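Local structure of decapping nuclease RAI1 (Scheffersomyces stipitis, 5BTO) at residues K10-Q15 and R369-R374; R115-K120 and I145-E150; N129-L134 and F364-R369. The protein hydrolyses the NAD cap of RNAs and also acts on m7G-capped and 5'-triphosphate ends, using a divalent metal, and binds and stimulates the exoribonuclease RAT1. All coordinates share one frame; numbering follows the deposited sequence.

Contact 1 (K10-Q15 and R369-R374); sequences KTLSLQ and RTFTLR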
loop_
_atom_site.group_PDB
_atom_site.type_symbol
_atom_site.label_atom_id
_atom_site.label_comp_id
_atom_site.label_asym_id
_atom_site.label_seq_id
_atom_site.Cartn_x
_atom_site.Cartn_y
_atom_site.Cartn_z
ATOM N N LYS A 10 6.284 -3.401 11.017
ATOM C CA LYS A 10 5.930 -2.422 9.976
ATOM C C LYS A 10 5.012 -3.077 8.936
ATOM O O LYS A 10 5.089 -4.271 8.718
ATOM C CB LYS A 10 7.188 -1.926 9.251
ATOM C CG LYS A 10 8.196 -1.218 10.149
ATOM C CD LYS A 10 9.475 -0.857 9.398
ATOM C CE LYS A 10 10.494 -0.157 10.298
ATOM N NZ LYS A 10 11.812 0.042 9.613
ATOM N N THR A 11 4.171 -2.290 8.275
ATOM C CA THR A 11 3.182 -2.840 7.340
ATOM C C THR A 11 3.342 -2.252 5.950
ATOM O O THR A 11 3.566 -1.058 5.792
ATOM C CB THR A 11 1.729 -2.588 7.834
ATOM O OG1 THR A 11 1.539 -3.238 9.096
ATOM C CG2 THR A 11 0.711 -3.120 6.828
ATOM N N LEU A 12 3.243 -3.111 4.933
ATOM C CA LEU A 12 3.257 -2.671 3.547
ATOM C C LEU A 12 1.861 -2.854 2.954
ATOM O O LEU A 12 1.292 -3.935 3.047
ATOM C CB LEU A 12 4.279 -3.494 2.735
ATOM C CG LEU A 12 4.383 -3.143 1.250
ATOM C CD1 LEU A 12 4.971 -1.753 1.018
ATOM C CD2 LEU A 12 5.210 -4.197 0.491
ATOM N N SER A 13 1.311 -1.794 2.364
ATOM C CA SER A 13 0.006 -1.874 1.703
ATOM C C SER A 13 0.023 -2.896 0.578
ATOM O O SER A 13 0.949 -2.908 -0.227
ATOM C CB SER A 13 -0.385 -0.544 1.077
ATOM O OG SER A 13 -1.611 -0.695 0.369
ATOM N N LEU A 14 -1.014 -3.722 0.507
ATOM C CA LEU A 14 -1.141 -4.658 -0.612
ATOM C C LEU A 14 -1.297 -3.910 -1.932
ATOM O O LEU A 14 -1.133 -4.494 -3.011
ATOM C CB LEU A 14 -2.350 -5.582 -0.420
ATOM C CG LEU A 14 -2.301 -6.546 0.764
ATOM C CD1 LEU A 14 -3.503 -7.473 0.709
ATOM C CD2 LEU A 14 -1.001 -7.344 0.779
ATOM N N GLN A 15 -1.650 -2.628 -1.848
ATOM C CA GLN A 15 -1.823 -1.792 -3.031
ATOM C C GLN A 15 -0.512 -1.187 -3.538
ATOM O O GLN A 15 -0.509 -0.486 -4.537
ATOM C CB GLN A 15 -2.834 -0.665 -2.751
ATOM C CG GLN A 15 -4.214 -1.163 -2.406
ATOM C CD GLN A 15 -5.243 -0.042 -2.346
ATOM O OE1 GLN A 15 -4.902 1.132 -2.157
ATOM N NE2 GLN A 15 -6.507 -0.396 -2.506
ATOM N N ARG A 369 -5.407 -10.119 5.702
ATOM C CA ARG A 369 -4.838 -9.588 4.470
ATOM C C ARG A 369 -3.856 -8.455 4.735
ATOM O O ARG A 369 -3.946 -7.377 4.149
ATOM C CB ARG A 369 -5.931 -9.177 3.484
ATOM C CG ARG A 369 -6.617 -10.375 2.857
ATOM C CD ARG A 369 -7.537 -9.978 1.722
ATOM N NE ARG A 369 -8.206 -11.138 1.141
ATOM C CZ ARG A 369 -8.973 -11.080 0.060
ATOM N NH1 ARG A 369 -9.157 -9.918 -0.552
ATOM N NH2 ARG A 369 -9.551 -12.178 -0.410
ATOM N N THR A 370 -2.909 -8.717 5.628
ATOM C CA THR A 370 -1.885 -7.737 5.940
ATOM C C THR A 370 -0.517 -8.314 5.609
ATOM O O THR A 370 -0.268 -9.500 5.811
ATOM C CB THR A 370 -1.938 -7.286 7.415
ATOM O OG1 THR A 370 -1.596 -8.380 8.274
ATOM C CG2 THR A 370 -3.337 -6.796 7.766
ATOM N N PHE A 371 0.357 -7.459 5.096
ATOM C CA PHE A 371 1.726 -7.831 4.769
ATOM C C PHE A 371 2.630 -7.058 5.719
ATOM O O PHE A 371 2.625 -5.826 5.716
ATOM C CB PHE A 371 2.024 -7.443 3.324
ATOM C CG PHE A 371 3.289 -8.054 2.774
ATOM C CD1 PHE A 371 4.516 -7.452 3.003
ATOM C CD2 PHE A 371 3.244 -9.217 2.023
ATOM C CE1 PHE A 371 5.688 -7.999 2.489
ATOM C CE2 PHE A 371 4.406 -9.772 1.519
ATOM C CZ PHE A 371 5.635 -9.164 1.747
ATOM N N THR A 372 3.394 -7.773 6.538
ATOM C CA THR A 372 4.143 -7.116 7.601
ATOM C C THR A 372 5.600 -7.539 7.658
ATOM O O THR A 372 5.978 -8.619 7.179
ATOM C CB THR A 372 3.525 -7.387 8.983
ATOM O OG1 THR A 372 3.502 -8.799 9.234
ATOM C CG2 THR A 372 2.103 -6.820 9.071
ATOM N N LEU A 373 6.402 -6.669 8.263
ATOM C CA LEU A 373 7.805 -6.920 8.542
ATOM C C LEU A 373 7.990 -6.721 10.041
ATOM O O LEU A 373 7.704 -5.647 10.561
ATOM C CB LEU A 373 8.665 -5.916 7.784
ATOM C CG LEU A 373 10.173 -5.893 8.034
ATOM C CD1 LEU A 373 10.841 -7.192 7.592
ATOM C CD2 LEU A 373 10.806 -4.693 7.323
ATOM N N ARG A 374 8.459 -7.759 10.723
ATOM C CA ARG A 374 8.601 -7.737 12.177
ATOM C C ARG A 374 10.019 -8.114 12.591
ATOM O O ARG A 374 10.603 -9.046 12.043
ATOM C CB ARG A 374 7.586 -8.706 12.787
ATOM C CG ARG A 374 7.814 -9.047 14.230
ATOM C CD ARG A 374 6.629 -9.818 14.775
ATOM N NE ARG A 374 6.540 -11.176 14.246
ATOM C CZ ARG A 374 7.108 -12.228 14.825
ATOM N NH1 ARG A 374 7.815 -12.068 15.935
ATOM N NH2 ARG A 374 6.971 -13.439 14.302
HETATM O O HOH W 1 -0.925 -4.927 4.195
#
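Lys10 and Leu373 form an antiparallel hydrogen-bonded pair, Lys10 N donating to Leu373 O at 2.7 Å and Leu373 N to Lys10 O at 2.8 Å, both nearly straight. Two residues on, Leu12 N meets Phe371 O at 2.9 Å, but the return bond is replaced by a water that accepts from Phe371 N and donates to Leu12 O. The water keeps both backbone groups satisfied. Between these bonds Thr11 faces Thr372 in a non-hydrogen-bonded pair, with Thr11 OG1 3.6 Å from the methyl Thr372 CG2.

On the other face from Thr11 and Thr372, Phe371 packs against Leu12 and, past the strand, Leu14. Its CB lies 3.6 Å from Leu12 O. With CG anti to the backbone N (chi1 -167°), the ring runs alongside Leu12, pointing the same way, and CD1 reaches Leu12 CB at 4.0 Å. Farther out the ring packs edge-to-face with Trp339. Leu14 has left the strand but turns its branch back: CD2 touches Phe371 CB at 4.0 Å, while CD1 rests 3.5 Å from Arg369 O. Replacing Leu14 by an alanine would probably open a gap beside Phe371 CB and leave Arg369 O without its apolar cover.

Strand 9-12 is an outermost strand of the large mixed sheet within this chain, with 370-375 joining it to 359-365. Leu12, Phe371 and Leu373 pack under helix 333-350, to which Lys10 NZ is tied by a salt bridge with Glu350. The second subunit meets the edge, Ile46 of that chain packing on Thr11 and its Glu50 bonding to Ser13 OG.

Contact 2 (R115-K120 and I145-E150); sequences RGLMTK and INSDEE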
loop_
_atom_site.group_PDB
_atom_site.type_symbol
_atom_site.label_atom_id
_atom_site.label_comp_id
_atom_site.label_asym_id
_atom_site.label_seq_id
_atom_site.Cartn_x
_atom_site.Cartn_y
_atom_site.Cartn_z
ATOM N N ARG A 115 14.147 -19.205 -5.592
ATOM C CA ARG A 115 13.138 -18.785 -6.552
ATOM C C ARG A 115 11.725 -18.998 -6.053
ATOM O O ARG A 115 10.862 -18.163 -6.279
ATOM C CB ARG A 115 13.300 -19.559 -7.871
ATOM C CG ARG A 115 12.049 -19.522 -8.757
ATOM C CD ARG A 115 12.039 -20.592 -9.843
ATOM N NE ARG A 115 11.778 -21.942 -9.347
ATOM C CZ ARG A 115 12.293 -23.039 -9.893
ATOM N NH1 ARG A 115 13.101 -22.942 -10.943
ATOM N NH2 ARG A 115 12.009 -24.233 -9.390
ATOM N N GLY A 116 11.486 -20.131 -5.394
ATOM C CA GLY A 116 10.142 -20.473 -4.960
ATOM C C GLY A 116 9.603 -19.459 -3.965
ATOM O O GLY A 116 8.408 -19.173 -3.944
ATOM N N LEU A 117 10.487 -18.906 -3.145
ATOM C CA LEU A 117 10.049 -17.942 -2.145
ATOM C C LEU A 117 9.676 -16.626 -2.824
ATOM O O LEU A 117 8.719 -15.958 -2.425
ATOM C CB LEU A 117 11.144 -17.713 -1.099
ATOM C CG LEU A 117 11.637 -18.994 -0.406
ATOM C CD1 LEU A 117 12.764 -18.686 0.586
ATOM C CD2 LEU A 117 10.480 -19.729 0.282
ATOM N N MET A 118 10.431 -16.249 -3.852
ATOM C CA MET A 118 10.139 -15.021 -4.583
ATOM C C MET A 118 8.875 -15.181 -5.427
ATOM O O MET A 118 8.097 -14.247 -5.578
ATOM C CB MET A 118 11.336 -14.575 -5.426
ATOM C CG MET A 118 12.589 -14.287 -4.586
ATOM S SD MET A 118 12.349 -12.983 -3.343
ATOM C CE MET A 118 12.055 -13.954 -1.875
ATOM N N THR A 119 8.673 -16.383 -5.962
ATOM C CA THR A 119 7.431 -16.681 -6.662
ATOM C C THR A 119 6.199 -16.478 -5.773
ATOM O O THR A 119 5.164 -15.966 -6.222
ATOM C CB THR A 119 7.437 -18.139 -7.195
ATOM O OG1 THR A 119 8.524 -18.306 -8.123
ATOM C CG2 THR A 119 6.119 -18.457 -7.889
ATOM N N LYS A 120 6.297 -16.878 -4.513
ATOM C CA LYS A 120 5.194 -16.650 -3.579
ATOM C C LYS A 120 4.875 -15.160 -3.441
ATOM O O LYS A 120 3.709 -14.777 -3.332
ATOM C CB LYS A 120 5.511 -17.234 -2.201
ATOM C CG LYS A 120 5.588 -18.749 -2.153
ATOM C CD LYS A 120 5.786 -19.222 -0.723
ATOM C CE LYS A 120 5.578 -20.723 -0.598
ATOM N NZ LYS A 120 5.525 -21.150 0.831
ATOM N N ILE A 145 17.347 -14.725 2.662
ATOM C CA ILE A 145 15.912 -14.957 2.860
ATOM C C ILE A 145 15.578 -16.430 2.686
ATOM O O ILE A 145 15.910 -17.024 1.650
ATOM C CB ILE A 145 15.076 -14.135 1.857
ATOM C CG1 ILE A 145 15.423 -12.641 1.983
ATOM C CG2 ILE A 145 13.564 -14.373 2.071
ATOM C CD1 ILE A 145 14.635 -11.729 1.059
ATOM N N ASN A 146 14.939 -17.026 3.691
ATOM C CA ASN A 146 14.446 -18.398 3.565
ATOM C C ASN A 146 13.097 -18.554 4.232
ATOM O O ASN A 146 12.682 -17.703 5.015
ATOM C CB ASN A 146 15.416 -19.424 4.168
ATOM C CG ASN A 146 15.142 -20.850 3.661
ATOM O OD1 ASN A 146 14.458 -21.043 2.651
ATOM N ND2 ASN A 146 15.667 -21.842 4.357
ATOM N N SER A 147 12.412 -19.647 3.929
ATOM C CA SER A 147 11.229 -20.014 4.694
ATOM C C SER A 147 11.651 -20.434 6.097
ATOM O O SER A 147 12.820 -20.755 6.343
ATOM C CB SER A 147 10.497 -21.171 4.015
ATOM O OG SER A 147 11.389 -22.243 3.741
ATOM N N ASP A 148 10.698 -20.436 7.020
ATOM C CA ASP A 148 10.984 -20.854 8.382
ATOM C C ASP A 148 10.681 -22.337 8.580
ATOM O O ASP A 148 9.562 -22.793 8.341
ATOM C CB ASP A 148 10.187 -20.010 9.369
ATOM C CG ASP A 148 10.543 -20.315 10.810
ATOM O OD1 ASP A 148 11.598 -19.844 11.284
ATOM O OD2 ASP A 148 9.762 -21.020 11.474
ATOM N N GLU A 149 11.684 -23.082 9.030
ATOM C CA GLU A 149 11.577 -24.533 9.147
ATOM C C GLU A 149 10.377 -24.982 9.978
ATOM O O GLU A 149 9.583 -25.814 9.538
ATOM C CB GLU A 149 12.872 -25.111 9.727
ATOM C CG GLU A 149 12.914 -26.623 9.765
ATOM C CD GLU A 149 14.292 -27.156 10.098
ATOM O OE1 GLU A 149 15.276 -26.399 9.964
ATOM O OE2 GLU A 149 14.392 -28.334 10.497
ATOM N N GLU A 150 10.246 -24.428 11.176
ATOM C CA GLU A 150 9.182 -24.843 12.086
ATOM C C GLU A 150 7.805 -24.505 11.510
ATOM O O GLU A 150 6.900 -25.337 11.516
ATOM C CB GLU A 150 9.369 -24.202 13.466
ATOM C CG GLU A 150 8.921 -22.753 13.517
ATOM C CD GLU A 150 9.536 -21.973 14.656
ATOM O OE1 GLU A 150 9.838 -22.577 15.710
ATOM O OE2 GLU A 150 9.713 -20.747 14.489
#
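Leu117 holds CG anti to its carbonyl carbon (chi1 -55°) and CD1 anti to its own CA (chi2 178°), an extended branch that carries CD1 from the helix onto the backbone of Asn146. That methyl stops 3.4 Å from Asn146 CA and 3.5 Å from Ser147 N, while CD2 lies against Ser147 CB at 4.0 Å, so the fork of the leucine straddles the Asn146-Ser147 link. Asn146 starts off away from the helix, but its amide bends back until OD1 is 3.6 Å from Leu117 CD1; its ND2 is held by Ser85 O. The peptide nitrogen of Ser147 is buried beneath the leucine and finds no hydrogen-bond partner, a polar cost of this close packing. The next residue along the helix, Met118, brings its methyl CE to Ile145 CG2 at 4.2 Å. The contact across the two segments is thus wholly one of packing.

Within the helix, Arg115 O accepts from both the N and the OG1 of Thr119, which fixes that threonine. Arg115 and Gly116 belong to the substrate-binding site, so the packing lies on the same first turns that serve the substrate. The helix passes almost perpendicular (83°) to strand 145-147. Leu134 of strand 132-139 fills in beside Leu117 and Ile145, and Met118 also touches Leu285 of helix 266-286 and Tyr340 and Ile344 of helix 333-350.

Contact 3 (N129-L134 and F364-R369); sequences NDPVDL and FDPSTR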
loop_
_atom_site.group_PDB
_atom_site.type_symbol
_atom_site.label_atom_id
_atom_site.label_comp_id
_atom_site.label_asym_id
_atom_site.label_seq_id
_atom_site.Cartn_x
_atom_site.Cartn_y
_atom_site.Cartn_z
ATOM N N ASN A 129 -5.408 -16.108 -0.395
ATOM C CA ASN A 129 -5.718 -17.057 0.667
ATOM C C ASN A 129 -4.502 -17.855 1.121
ATOM O O ASN A 129 -4.598 -18.637 2.064
ATOM C CB ASN A 129 -6.828 -18.012 0.229
ATOM C CG ASN A 129 -8.115 -17.287 -0.084
ATOM O OD1 ASN A 129 -8.523 -16.377 0.643
ATOM N ND2 ASN A 129 -8.758 -17.671 -1.181
ATOM N N ASP A 130 -3.366 -17.657 0.451
ATOM C CA ASP A 130 -2.153 -18.413 0.759
ATOM C C ASP A 130 -1.236 -17.613 1.677
ATOM O O ASP A 130 -0.830 -16.504 1.334
ATOM C CB ASP A 130 -1.382 -18.773 -0.521
ATOM C CG ASP A 130 -2.161 -19.698 -1.445
ATOM O OD1 ASP A 130 -3.110 -20.373 -0.981
ATOM O OD2 ASP A 130 -1.807 -19.763 -2.645
ATOM N N PRO A 131 -0.911 -18.171 2.850
ATOM C CA PRO A 131 0.014 -17.485 3.760
ATOM C C PRO A 131 1.442 -17.468 3.232
ATOM O O PRO A 131 1.835 -18.339 2.451
ATOM C CB PRO A 131 -0.052 -18.335 5.033
ATOM C CG PRO A 131 -0.472 -19.697 4.554
ATOM C CD PRO A 131 -1.415 -19.435 3.412
ATOM N N VAL A 132 2.202 -16.458 3.644
ATOM C CA VAL A 132 3.628 -16.383 3.351
ATOM C C VAL A 132 4.361 -16.056 4.640
ATOM O O VAL A 132 3.963 -15.152 5.379
ATOM C CB VAL A 132 3.953 -15.298 2.304
ATOM C CG1 VAL A 132 5.461 -15.232 2.043
ATOM C CG2 VAL A 132 3.212 -15.565 1.004
ATOM N N ASP A 133 5.421 -16.800 4.930
ATOM C CA ASP A 133 6.268 -16.481 6.078
ATOM C C ASP A 133 7.734 -16.677 5.715
ATOM O O ASP A 133 8.154 -17.783 5.373
ATOM C CB ASP A 133 5.893 -17.328 7.294
ATOM C CG ASP A 133 4.570 -16.909 7.900
ATOM O OD1 ASP A 133 4.546 -15.921 8.671
ATOM O OD2 ASP A 133 3.550 -17.563 7.604
ATOM N N LEU A 134 8.499 -15.593 5.767
ATOM C CA LEU A 134 9.908 -15.644 5.403
ATOM C C LEU A 134 10.782 -15.070 6.495
ATOM O O LEU A 134 10.423 -14.082 7.133
ATOM C CB LEU A 134 10.154 -14.865 4.118
ATOM C CG LEU A 134 9.293 -15.217 2.900
ATOM C CD1 LEU A 134 9.499 -14.181 1.809
ATOM C CD2 LEU A 134 9.634 -16.625 2.401
ATOM N N PHE A 364 2.739 -12.599 5.267
ATOM C CA PHE A 364 1.421 -12.257 4.765
ATOM C C PHE A 364 0.392 -13.132 5.453
ATOM O O PHE A 364 0.479 -14.362 5.410
ATOM C CB PHE A 364 1.315 -12.422 3.246
ATOM C CG PHE A 364 -0.094 -12.254 2.734
ATOM C CD1 PHE A 364 -0.685 -11.007 2.715
ATOM C CD2 PHE A 364 -0.823 -13.343 2.281
ATOM C CE1 PHE A 364 -1.992 -10.845 2.261
ATOM C CE2 PHE A 364 -2.116 -13.190 1.821
ATOM C CZ PHE A 364 -2.706 -11.942 1.805
ATOM N N ASP A 365 -0.573 -12.477 6.107
ATOM C CA ASP A 365 -1.634 -13.154 6.846
ATOM C C ASP A 365 -2.950 -13.075 6.075
ATOM O O ASP A 365 -3.544 -12.007 5.957
ATOM C CB ASP A 365 -1.793 -12.504 8.223
ATOM C CG ASP A 365 -2.960 -13.064 9.007
ATOM O OD1 ASP A 365 -3.370 -14.215 8.756
ATOM O OD2 ASP A 365 -3.469 -12.350 9.891
ATOM N N PRO A 366 -3.407 -14.209 5.533
ATOM C CA PRO A 366 -4.622 -14.187 4.714
ATOM C C PRO A 366 -5.874 -13.757 5.481
ATOM O O PRO A 366 -6.771 -13.153 4.889
ATOM C CB PRO A 366 -4.767 -15.643 4.268
ATOM C CG PRO A 366 -3.401 -16.207 4.340
ATOM C CD PRO A 366 -2.727 -15.514 5.490
ATOM N N SER A 367 -5.944 -14.072 6.770
ATOM C CA SER A 367 -7.154 -13.783 7.534
ATOM C C SER A 367 -7.381 -12.280 7.660
ATOM O O SER A 367 -8.521 -11.816 7.643
ATOM C CB SER A 367 -7.128 -14.459 8.910
ATOM O OG SER A 367 -6.178 -13.858 9.778
ATOM N N THR A 368 -6.293 -11.523 7.776
ATOM C CA THR A 368 -6.381 -10.070 7.910
ATOM C C THR A 368 -5.955 -9.349 6.637
ATOM O O THR A 368 -6.129 -8.132 6.505
ATOM C CB THR A 368 -5.513 -9.565 9.071
ATOM O OG1 THR A 368 -4.141 -9.900 8.826
ATOM C CG2 THR A 368 -5.957 -10.201 10.373
ATOM N N ARG A 369 -5.407 -10.119 5.702
ATOM C CA ARG A 369 -4.838 -9.588 4.470
ATOM C C ARG A 369 -3.856 -8.455 4.735
ATOM O O ARG A 369 -3.946 -7.377 4.149
ATOM C CB ARG A 369 -5.931 -9.177 3.484
ATOM C CG ARG A 369 -6.617 -10.375 2.857
ATOM C CD ARG A 369 -7.537 -9.978 1.722
ATOM N NE ARG A 369 -8.206 -11.138 1.141
ATOM C CZ ARG A 369 -8.973 -11.080 0.060
ATOM N NH1 ARG A 369 -9.157 -9.918 -0.552
ATOM N NH2 ARG A 369 -9.551 -12.178 -0.410
HETATM O O HOH W 2 1.281 -15.940 7.579
#
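Val132 and Phe364 are joined as an antiparallel hydrogen-bonded pair: Phe364 N donates to Val132 O at 2.8 Å, and the longer return bond, Val132 N to Phe364 O at 3.2 Å, lies in the carbonyl plane on a lone pair. Their CB atoms touch on one face of the sheet. Since Phe364 CG is anti to the backbone N (chi1 172°), the ring swings along the partner chain and turns its edge to Asp130 O, which sits near the ring plane 3.3 Å from CD2. Pro366 wedges in beside the Phe364 ring, CG 3.5 Å from Asn129 O and 3.9 Å from Pro131 CD, the two proline rings crossing at a slant. Its nitrogen lies over one face of the Phe364 ring, toward the rim.

Beyond this shell, a water donates to both Phe364 O and Asp133 OD2, coupling the two chains from the side. Asp133 is itself anchored by a salt bridge to Arg155 and a hydrogen bond from Ser363. Asp365 braces the turn after Pro366: OD1 accepts from Ser367 N in an Asx turn, and OD2 takes Thr368 OG1 at 2.8 Å. Arg369 then adopts a positive phi of 51° and, with Thr370, faces Asp365 as a G1 beta bulge, which turns strand 359-365 into 370-375.

Leu14, Leu124 and Leu128 pack on the Phe364 ring. Chemically, the pairing ends where a proline takes over: Pro366 has no N-H to offer Asp130 O, and that oxygen instead meets the weakly positive C-H edge of an aromatic ring. Backbone bonds and apolar rings, not charges, therefore carry the direct contact.

How the contacts relate
From the N terminus, strand 9-12 waits for a partner from near the other end of the chain, so contact 1 closes a loop of some 350 residues and both other contacts are nested inside it. Helix 115-123 opens contact 2, which is closed soon afterwards by 145-150; between these lies 129-134, whose partner 364-369 comes far later, so contacts 2 and 3 cross. Arg369 belongs to contacts 1 and 3. The strands 9-12, 370-375, 359-365, 132-139 and 142-147 are consecutive in the sheet, and the contacts thus run from its edge inward, with Leu134 packing on Leu117 and Ile145 where contact 3 meets contact 2 and the substrate-binding helix.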